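Local coordinates for methyltransferase WBDD (Escherichia coli, PDB 4AZS), which acts as a bifunctional kinase and methyltransferase that regulates the chain length of the O9a O antigen, at residues A[148-161]-A[186-198]. Numbering follows the deposited sequence.
Sequences VHLHGIDEVKRLLS and SQPDDPRELIEQC
The ring of His-149 meets Ser-186 at its edge: CB of the serine lies in the ring plane, and OG makes a hydrogen bond of 3.2 Å with ND1, in which either group could be the donor. A second flat group, the amide of Gln-197, lies beside Lys-157, whose NZ sits above the carbonyl plane and gives a 2.9 Å hydrogen bond to OE1. These pairs mark two ends of a seam in the Rossmann-like fold of a class I S-adenosylmethionine-dependent methyltransferase. Here helices 144-151 and 153-166, which follow strand 137-141 and lead into strand 169-173 in the chain, are covered by the irregular connection from strand 169-173 to strand 200-207. Between them the seam is apolar. Leu-194, on a short 3-10 turn, pushes CD2 against Ile-153 CG2 (3.8 Å) and Val-156 CG1, while CD1 of Leu-160 reaches CB and the backbone O of Leu-194. Beta-branched Val and Ile and gamma-branched Leu suit this place: each carries two methyl groups that can touch different neighbours, as Ile-153 also extends CD1 to Pro-188. Val-148 turns CG1, anti to the backbone N (chi1 173°), to the backbone O of Ser-186 (3.5 Å). Gln-187 OE1 is buried beside Val-148 without a polar partner in the model. Lysine suits position 157 because its long chain can lie over the 3-10 turn: bent at its last two torsions, it brings NZ to Glu-193 O as well, so two acceptors hold the ammonium. The gripped amide is fixed further by its nitrogen. Gln-197 NE2 gives a weak bond to Lys-157 O at 3.0 Å. A straighter one (165°) joins Gln-197 NE2 to Leu-194 O at 2.8 Å, with that oxygen in the amide plane.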
ATOM      1  N   VAL A 148      29.548  -4.494  -4.168  1.00 35.67           N
ATOM      2  CA  VAL A 148      28.668  -3.649  -5.002  1.00 36.42           C
ATOM      3  C   VAL A 148      27.213  -4.092  -4.890  1.00 43.97           C
ATOM      4  O   VAL A 148      26.272  -3.258  -4.715  1.00 38.87           O
ATOM      5  CB  VAL A 148      29.079  -3.701  -6.497  1.00 36.05           C
ATOM      6  CG1 VAL A 148      28.086  -2.963  -7.391  1.00 38.07           C
ATOM      7  CG2 VAL A 148      30.499  -3.146  -6.700  1.00 35.50           C
ATOM      8  N   HIS A 149      27.045  -5.410  -5.043  1.00 48.26           N
ATOM      9  CA  HIS A 149      25.748  -6.056  -4.986  1.00 53.79           C
ATOM     10  C   HIS A 149      25.056  -5.827  -3.657  1.00 53.03           C
ATOM     11  O   HIS A 149      23.860  -5.608  -3.632  1.00 50.83           O
ATOM     12  CB  HIS A 149      25.865  -7.552  -5.309  1.00 53.17           C
ATOM     13  CG  HIS A 149      24.527  -8.218  -5.622  1.00 65.97           C
ATOM     14  ND1 HIS A 149      23.684  -7.750  -6.574  1.00 70.05           N
ATOM     15  CD2 HIS A 149      23.906  -9.349  -5.073  1.00 69.54           C
ATOM     16  CE1 HIS A 149      22.584  -8.539  -6.630  1.00 68.17           C
ATOM     17  NE2 HIS A 149      22.724  -9.517  -5.721  1.00 67.82           N
ATOM     18  N   LEU A 150      25.784  -5.844  -2.546  1.00 58.11           N
ATOM     19  CA  LEU A 150      25.149  -5.618  -1.241  1.00 59.67           C
ATOM     20  C   LEU A 150      25.145  -4.147  -0.775  1.00 61.01           C
ATOM     21  O   LEU A 150      24.223  -3.740  -0.068  1.00 55.57           O
ATOM     22  CB  LEU A 150      25.786  -6.479  -0.138  1.00 65.05           C
ATOM     23  CG  LEU A 150      26.081  -7.971  -0.382  1.00 72.60           C
ATOM     24  CD1 LEU A 150      26.822  -8.527   0.836  1.00 73.65           C
ATOM     25  CD2 LEU A 150      24.850  -8.825  -0.727  1.00 71.59           C
ATOM     26  N   HIS A 151      26.171  -3.364  -1.120  1.00 51.31           N
ATOM     27  CA  HIS A 151      26.274  -2.002  -0.585  1.00 49.62           C
ATOM     28  C   HIS A 151      26.198  -0.872  -1.576  1.00 44.72           C
ATOM     29  O   HIS A 151      26.109   0.305  -1.163  1.00 45.73           O
ATOM     30  CB  HIS A 151      27.554  -1.863   0.219  1.00 53.94           C
ATOM     31  CG  HIS A 151      27.685  -2.865   1.323  1.00 59.82           C
ATOM     32  ND1 HIS A 151      27.080  -2.708   2.508  1.00 66.16           N
ATOM     33  CD2 HIS A 151      28.390  -4.069   1.394  1.00 64.91           C
ATOM     34  CE1 HIS A 151      27.369  -3.762   3.306  1.00 68.19           C
ATOM     35  NE2 HIS A 151      28.173  -4.592   2.623  1.00 70.76           N
ATOM     36  N   GLY A 152      26.228  -1.170  -2.879  1.00 40.12           N
ATOM     37  CA  GLY A 152      26.118  -0.118  -3.887  1.00 39.52           C
ATOM     38  C   GLY A 152      27.480   0.389  -4.339  1.00 42.28           C
ATOM     39  O   GLY A 152      28.515   0.129  -3.691  1.00 38.27           O
ATOM     40  N   ILE A 153      27.454   1.124  -5.443  1.00 39.52           N
ATOM     41  CA  ILE A 153      28.648   1.565  -6.155  1.00 39.79           C
ATOM     42  C   ILE A 153      29.401   2.667  -5.395  1.00 40.06           C
ATOM     43  O   ILE A 153      30.611   2.615  -5.290  1.00 37.33           O
ATOM     44  CB  ILE A 153      28.252   2.041  -7.575  1.00 42.54           C
ATOM     45  CG1 ILE A 153      27.652   0.868  -8.392  1.00 46.29           C
ATOM     46  CG2 ILE A 153      29.441   2.638  -8.310  1.00 41.23           C
ATOM     47  CD1 ILE A 153      26.778   1.275  -9.578  1.00 49.58           C
ATOM     48  N   ASP A 154      28.696   3.655  -4.865  1.00 38.36           N
ATOM     49  CA  ASP A 154      29.353   4.751  -4.176  1.00 41.06           C
ATOM     50  C   ASP A 154      30.166   4.309  -2.955  1.00 37.53           C
ATOM     51  O   ASP A 154      31.275   4.791  -2.780  1.00 32.47           O
ATOM     52  CB  ASP A 154      28.362   5.850  -3.790  1.00 46.73           C
ATOM     53  CG  ASP A 154      27.972   6.740  -4.988  1.00 53.08           C
ATOM     54  OD1 ASP A 154      28.632   6.690  -6.052  1.00 62.00           O
ATOM     55  OD2 ASP A 154      27.001   7.504  -4.874  1.00 61.43           O
ATOM     56  N   GLU A 155      29.643   3.409  -2.129  1.00 34.65           N
ATOM     57  CA  GLU A 155      30.417   2.945  -1.004  1.00 35.89           C
ATOM     58  C   GLU A 155      31.659   2.181  -1.530  1.00 33.00           C
ATOM     59  O   GLU A 155      32.738   2.359  -1.003  1.00 30.01           O
ATOM     60  CB  GLU A 155      29.603   2.077  -0.012  1.00 39.86           C
ATOM     61  CG  GLU A 155      30.494   1.096   0.769  1.00 41.21           C
ATOM     62  CD  GLU A 155      29.812   0.304   1.896  1.00 46.43           C
ATOM     63  OE1 GLU A 155      28.673   0.618   2.270  1.00 45.63           O
ATOM     64  OE2 GLU A 155      30.441  -0.659   2.422  1.00 49.68           O
ATOM     65  N   VAL A 156      31.513   1.365  -2.574  1.00 31.04           N
ATOM     66  CA  VAL A 156      32.664   0.648  -3.117  1.00 29.56           C
ATOM     67  C   VAL A 156      33.734   1.619  -3.656  1.00 28.93           C
ATOM     68  O   VAL A 156      34.937   1.379  -3.452  1.00 26.51           O
ATOM     69  CB  VAL A 156      32.260  -0.367  -4.176  1.00 30.96           C
ATOM     70  CG1 VAL A 156      33.485  -0.882  -4.932  1.00 32.10           C
ATOM     71  CG2 VAL A 156      31.528  -1.532  -3.541  1.00 32.68           C
ATOM     72  N   LYS A 157      33.331   2.702  -4.319  1.00 29.44           N
ATOM     73  CA  LYS A 157      34.310   3.718  -4.799  1.00 30.69           C
ATOM     74  C   LYS A 157      35.103   4.264  -3.626  1.00 31.41           C
ATOM     75  O   LYS A 157      36.320   4.448  -3.716  1.00 29.48           O
ATOM     76  CB  LYS A 157      33.622   4.914  -5.521  1.00 30.54           C
ATOM     77  CG  LYS A 157      33.080   4.575  -6.909  1.00 32.60           C
ATOM     78  CD  LYS A 157      32.189   5.671  -7.529  1.00 34.86           C
ATOM     79  CE  LYS A 157      32.920   6.961  -7.918  1.00 39.52           C
ATOM     80  NZ  LYS A 157      33.965   6.743  -8.989  1.00 46.95           N
ATOM     81  N   ARG A 158      34.415   4.569  -2.531  1.00 30.23           N
ATOM     82  CA  ARG A 158      35.117   5.098  -1.349  1.00 32.10           C
ATOM     83  C   ARG A 158      36.037   4.089  -0.691  1.00 29.28           C
ATOM     84  O   ARG A 158      37.139   4.443  -0.252  1.00 28.27           O
ATOM     85  CB  ARG A 158      34.133   5.686  -0.329  1.00 33.49           C
ATOM     86  CG  ARG A 158      33.550   6.994  -0.856  1.00 36.61           C
ATOM     87  CD  ARG A 158      32.582   7.650   0.129  1.00 44.01           C
ATOM     88  NE  ARG A 158      31.925   8.809  -0.489  1.00 48.96           N
ATOM     89  CZ  ARG A 158      30.678   8.839  -0.959  1.00 50.26           C
ATOM     90  NH1 ARG A 158      29.853   7.789  -0.868  1.00 50.97           N
ATOM     91  NH2 ARG A 158      30.244   9.965  -1.492  1.00 54.02           N
ATOM     92  N   LEU A 159      35.619   2.834  -0.660  1.00 28.11           N
ATOM     93  CA  LEU A 159      36.497   1.785  -0.127  1.00 27.93           C
ATOM     94  C   LEU A 159      37.762   1.671  -0.975  1.00 26.57           C
ATOM     95  O   LEU A 159      38.869   1.592  -0.447  1.00 23.67           O
ATOM     96  CB  LEU A 159      35.771   0.431  -0.092  1.00 27.40           C
ATOM     97  CG  LEU A 159      34.583   0.341   0.852  1.00 28.54           C
ATOM     98  CD1 LEU A 159      33.966  -1.037   0.756  1.00 30.22           C
ATOM     99  CD2 LEU A 159      35.076   0.569   2.281  1.00 30.48           C
ATOM    100  N   LEU A 160      37.588   1.662  -2.293  1.00 26.52           N
ATOM    101  CA  LEU A 160      38.725   1.522  -3.236  1.00 26.68           C
ATOM    102  C   LEU A 160      39.637   2.749  -3.201  1.00 26.74           C
ATOM    103  O   LEU A 160      40.850   2.625  -3.296  1.00 24.60           O
ATOM    104  CB  LEU A 160      38.239   1.229  -4.666  1.00 27.19           C
ATOM    105  CG  LEU A 160      37.596  -0.145  -4.847  1.00 28.91           C
ATOM    106  CD1 LEU A 160      37.059  -0.293  -6.247  1.00 28.90           C
ATOM    107  CD2 LEU A 160      38.579  -1.261  -4.534  1.00 30.51           C
ATOM    108  N   SER A 161      39.065   3.928  -3.036  1.00 26.95           N
ATOM    109  CA  SER A 161      39.879   5.116  -2.809  1.00 27.76           C
ATOM    110  C   SER A 161      40.725   4.985  -1.558  1.00 26.51           C
ATOM    111  O   SER A 161      41.877   5.358  -1.574  1.00 24.77           O
ATOM    112  CB  SER A 161      39.023   6.360  -2.603  1.00 29.65           C
ATOM    113  OG  SER A 161      38.396   6.687  -3.849  1.00 36.16           O
ATOM    114  N   SER A 186      23.360  -5.274 -11.278  1.00 38.10           N
ATOM    115  CA  SER A 186      23.687  -4.295 -10.242  1.00 43.44           C
ATOM    116  C   SER A 186      25.048  -3.643 -10.468  1.00 41.26           C
ATOM    117  O   SER A 186      25.456  -2.746  -9.733  1.00 42.48           O
ATOM    118  CB  SER A 186      23.769  -5.004  -8.889  1.00 47.01           C
ATOM    119  OG  SER A 186      22.528  -5.586  -8.586  1.00 53.94           O
ATOM    120  N   GLN A 187      25.775  -4.123 -11.462  1.00 38.47           N
ATOM    121  CA  GLN A 187      27.098  -3.624 -11.703  1.00 36.30           C
ATOM    122  C   GLN A 187      27.014  -2.291 -12.381  1.00 34.39           C
ATOM    123  O   GLN A 187      26.033  -1.991 -13.042  1.00 33.02           O
ATOM    124  CB  GLN A 187      27.881  -4.590 -12.570  1.00 37.62           C
ATOM    125  CG  GLN A 187      28.184  -5.901 -11.881  1.00 38.32           C
ATOM    126  CD  GLN A 187      29.157  -5.708 -10.763  1.00 40.31           C
ATOM    127  OE1 GLN A 187      28.825  -5.895  -9.615  1.00 42.93           O
ATOM    128  NE2 GLN A 187      30.360  -5.300 -11.098  1.00 44.08           N
ATOM    129  N   PRO A 188      28.062  -1.476 -12.221  1.00 34.54           N
ATOM    130  CA  PRO A 188      28.112  -0.253 -12.974  1.00 33.02           C
ATOM    131  C   PRO A 188      28.184  -0.552 -14.441  1.00 33.86           C
ATOM    132  O   PRO A 188      28.568  -1.650 -14.839  1.00 31.21           O
ATOM    133  CB  PRO A 188      29.432   0.374 -12.557  1.00 32.76           C
ATOM    134  CG  PRO A 188      30.250  -0.749 -11.973  1.00 32.63           C
ATOM    135  CD  PRO A 188      29.235  -1.634 -11.331  1.00 33.86           C
ATOM    136  N   ASP A 189      27.871   0.462 -15.214  1.00 32.51           N
ATOM    137  CA  ASP A 189      27.939   0.399 -16.643  1.00 37.15           C
ATOM    138  C   ASP A 189      29.311  -0.037 -17.141  1.00 34.80           C
ATOM    139  O   ASP A 189      29.437  -0.746 -18.118  1.00 31.56           O
ATOM    140  CB  ASP A 189      27.615   1.784 -17.199  1.00 45.69           C
ATOM    141  CG  ASP A 189      26.896   1.708 -18.516  1.00 57.95           C
ATOM    142  OD1 ASP A 189      27.107   0.696 -19.238  1.00 63.77           O
ATOM    143  OD2 ASP A 189      26.116   2.643 -18.820  1.00 65.58           O
ATOM    144  N   ASP A 190      30.343   0.422 -16.455  1.00 34.97           N
ATOM    145  CA  ASP A 190      31.716   0.121 -16.812  1.00 32.55           C
ATOM    146  C   ASP A 190      32.529  -0.032 -15.534  1.00 30.35           C
ATOM    147  O   ASP A 190      32.394   0.791 -14.608  1.00 28.56           O
ATOM    148  CB  ASP A 190      32.245   1.285 -17.601  1.00 34.91           C
ATOM    149  CG  ASP A 190      33.605   0.992 -18.214  1.00 37.23           C
ATOM    150  OD1 ASP A 190      34.637   0.807 -17.500  1.00 32.27           O
ATOM    151  OD2 ASP A 190      33.610   0.918 -19.449  1.00 46.27           O
ATOM    152  N   PRO A 191      33.390  -1.050 -15.476  1.00 28.33           N
ATOM    153  CA  PRO A 191      34.123  -1.276 -14.256  1.00 28.15           C
ATOM    154  C   PRO A 191      35.036  -0.114 -13.847  1.00 29.20           C
ATOM    155  O   PRO A 191      35.360   0.051 -12.672  1.00 27.57           O
ATOM    156  CB  PRO A 191      34.947  -2.546 -14.567  1.00 27.01           C
ATOM    157  CG  PRO A 191      35.024  -2.615 -16.033  1.00 27.11           C
ATOM    158  CD  PRO A 191      33.755  -2.010 -16.540  1.00 28.47           C
ATOM    159  N   ARG A 192      35.485   0.661 -14.816  1.00 29.63           N
ATOM    160  CA  ARG A 192      36.263   1.848 -14.513  1.00 29.50           C
ATOM    161  C   ARG A 192      35.560   2.888 -13.631  1.00 28.95           C
ATOM    162  O   ARG A 192      36.227   3.661 -12.971  1.00 28.89           O
ATOM    163  CB  ARG A 192      36.755   2.488 -15.784  1.00 29.01           C
ATOM    164  CG  ARG A 192      37.919   1.711 -16.318  1.00 30.44           C
ATOM    165  CD  ARG A 192      38.229   2.177 -17.704  1.00 32.11           C
ATOM    166  NE  ARG A 192      37.169   1.769 -18.600  1.00 35.08           N
ATOM    167  CZ  ARG A 192      37.210   1.935 -19.923  1.00 39.96           C
ATOM    168  NH1 ARG A 192      38.267   2.494 -20.501  1.00 40.87           N
ATOM    169  NH2 ARG A 192      36.193   1.539 -20.672  1.00 42.71           N
ATOM    170  N   GLU A 193      34.248   2.858 -13.554  1.00 29.61           N
ATOM    171  CA  GLU A 193      33.546   3.742 -12.603  1.00 32.14           C
ATOM    172  C   GLU A 193      33.882   3.471 -11.144  1.00 29.86           C
ATOM    173  O   GLU A 193      33.653   4.322 -10.277  1.00 28.55           O
ATOM    174  CB  GLU A 193      32.054   3.593 -12.741  1.00 33.83           C
ATOM    175  CG  GLU A 193      31.508   4.202 -14.015  1.00 42.37           C
ATOM    176  CD  GLU A 193      30.033   3.841 -14.204  1.00 46.27           C
ATOM    177  OE1 GLU A 193      29.234   3.988 -13.232  1.00 48.86           O
ATOM    178  OE2 GLU A 193      29.691   3.364 -15.305  1.00 46.79           O
ATOM    179  N   LEU A 194      34.382   2.279 -10.841  1.00 27.35           N
ATOM    180  CA  LEU A 194      34.747   2.003  -9.468  1.00 26.57           C
ATOM    181  C   LEU A 194      36.132   2.581  -9.135  1.00 27.61           C
ATOM    182  O   LEU A 194      36.517   2.611  -7.950  1.00 27.24           O
ATOM    183  CB  LEU A 194      34.783   0.481  -9.229  1.00 27.81           C
ATOM    184  CG  LEU A 194      33.486  -0.292  -9.467  1.00 28.49           C
ATOM    185  CD1 LEU A 194      33.663  -1.796  -9.274  1.00 29.60           C
ATOM    186  CD2 LEU A 194      32.438   0.245  -8.521  1.00 30.60           C
ATOM    187  N   ILE A 195      36.920   2.945 -10.158  1.00 25.95           N
ATOM    188  CA  ILE A 195      38.322   3.316  -9.921  1.00 27.76           C
ATOM    189  C   ILE A 195      38.791   4.650 -10.467  1.00 27.63           C
ATOM    190  O   ILE A 195      39.874   5.056 -10.165  1.00 26.89           O
ATOM    191  CB  ILE A 195      39.312   2.231 -10.431  1.00 28.39           C
ATOM    192  CG1 ILE A 195      39.072   1.893 -11.876  1.00 30.29           C
ATOM    193  CG2 ILE A 195      39.229   0.974  -9.565  1.00 29.52           C
ATOM    194  CD1 ILE A 195      40.153   1.037 -12.475  1.00 32.23           C
ATOM    195  N   GLU A 196      37.992   5.294 -11.309  1.00 29.83           N
ATOM    196  CA  GLU A 196      38.419   6.461 -12.043  1.00 33.77           C
ATOM    197  C   GLU A 196      38.603   7.671 -11.093  1.00 33.23           C
ATOM    198  O   GLU A 196      39.293   8.590 -11.431  1.00 33.26           O
ATOM    199  CB  GLU A 196      37.417   6.784 -13.151  1.00 36.27           C
ATOM    200  CG  GLU A 196      36.142   7.426 -12.646  1.00 41.28           C
ATOM    201  CD  GLU A 196      35.021   7.396 -13.683  1.00 49.67           C
ATOM    202  OE1 GLU A 196      35.282   6.962 -14.831  1.00 57.69           O
ATOM    203  OE2 GLU A 196      33.872   7.791 -13.344  1.00 57.54           O
ATOM    204  N   GLN A 197      38.028   7.620  -9.896  1.00 33.13           N
ATOM    205  CA  GLN A 197      38.363   8.589  -8.844  1.00 33.88           C
ATOM    206  C   GLN A 197      39.788   8.419  -8.326  1.00 33.02           C
ATOM    207  O   GLN A 197      40.320   9.360  -7.738  1.00 32.98           O
ATOM    208  CB  GLN A 197      37.391   8.524  -7.648  1.00 33.51           C
ATOM    209  CG  GLN A 197      37.583   7.341  -6.693  1.00 32.10           C
ATOM    210  CD  GLN A 197      37.195   5.996  -7.311  1.00 32.88           C
ATOM    211  OE1 GLN A 197      36.757   5.955  -8.475  1.00 32.21           O
ATOM    212  NE2 GLN A 197      37.340   4.892  -6.548  1.00 28.76           N
ATOM    213  N   CYS A 198      40.411   7.253  -8.533  1.00 29.50           N
ATOM    214  CA  CYS A 198      41.817   7.075  -8.152  1.00 28.86           C
ATOM    215  C   CYS A 198      42.722   7.752  -9.167  1.00 30.91           C
ATOM    216  O   CYS A 198      42.330   7.991 -10.301  1.00 32.69           O
ATOM    217  CB  CYS A 198      42.134   5.616  -8.025  1.00 30.74           C
ATOM    218  SG  CYS A 198      41.200   4.815  -6.673  1.00 29.99           S
TER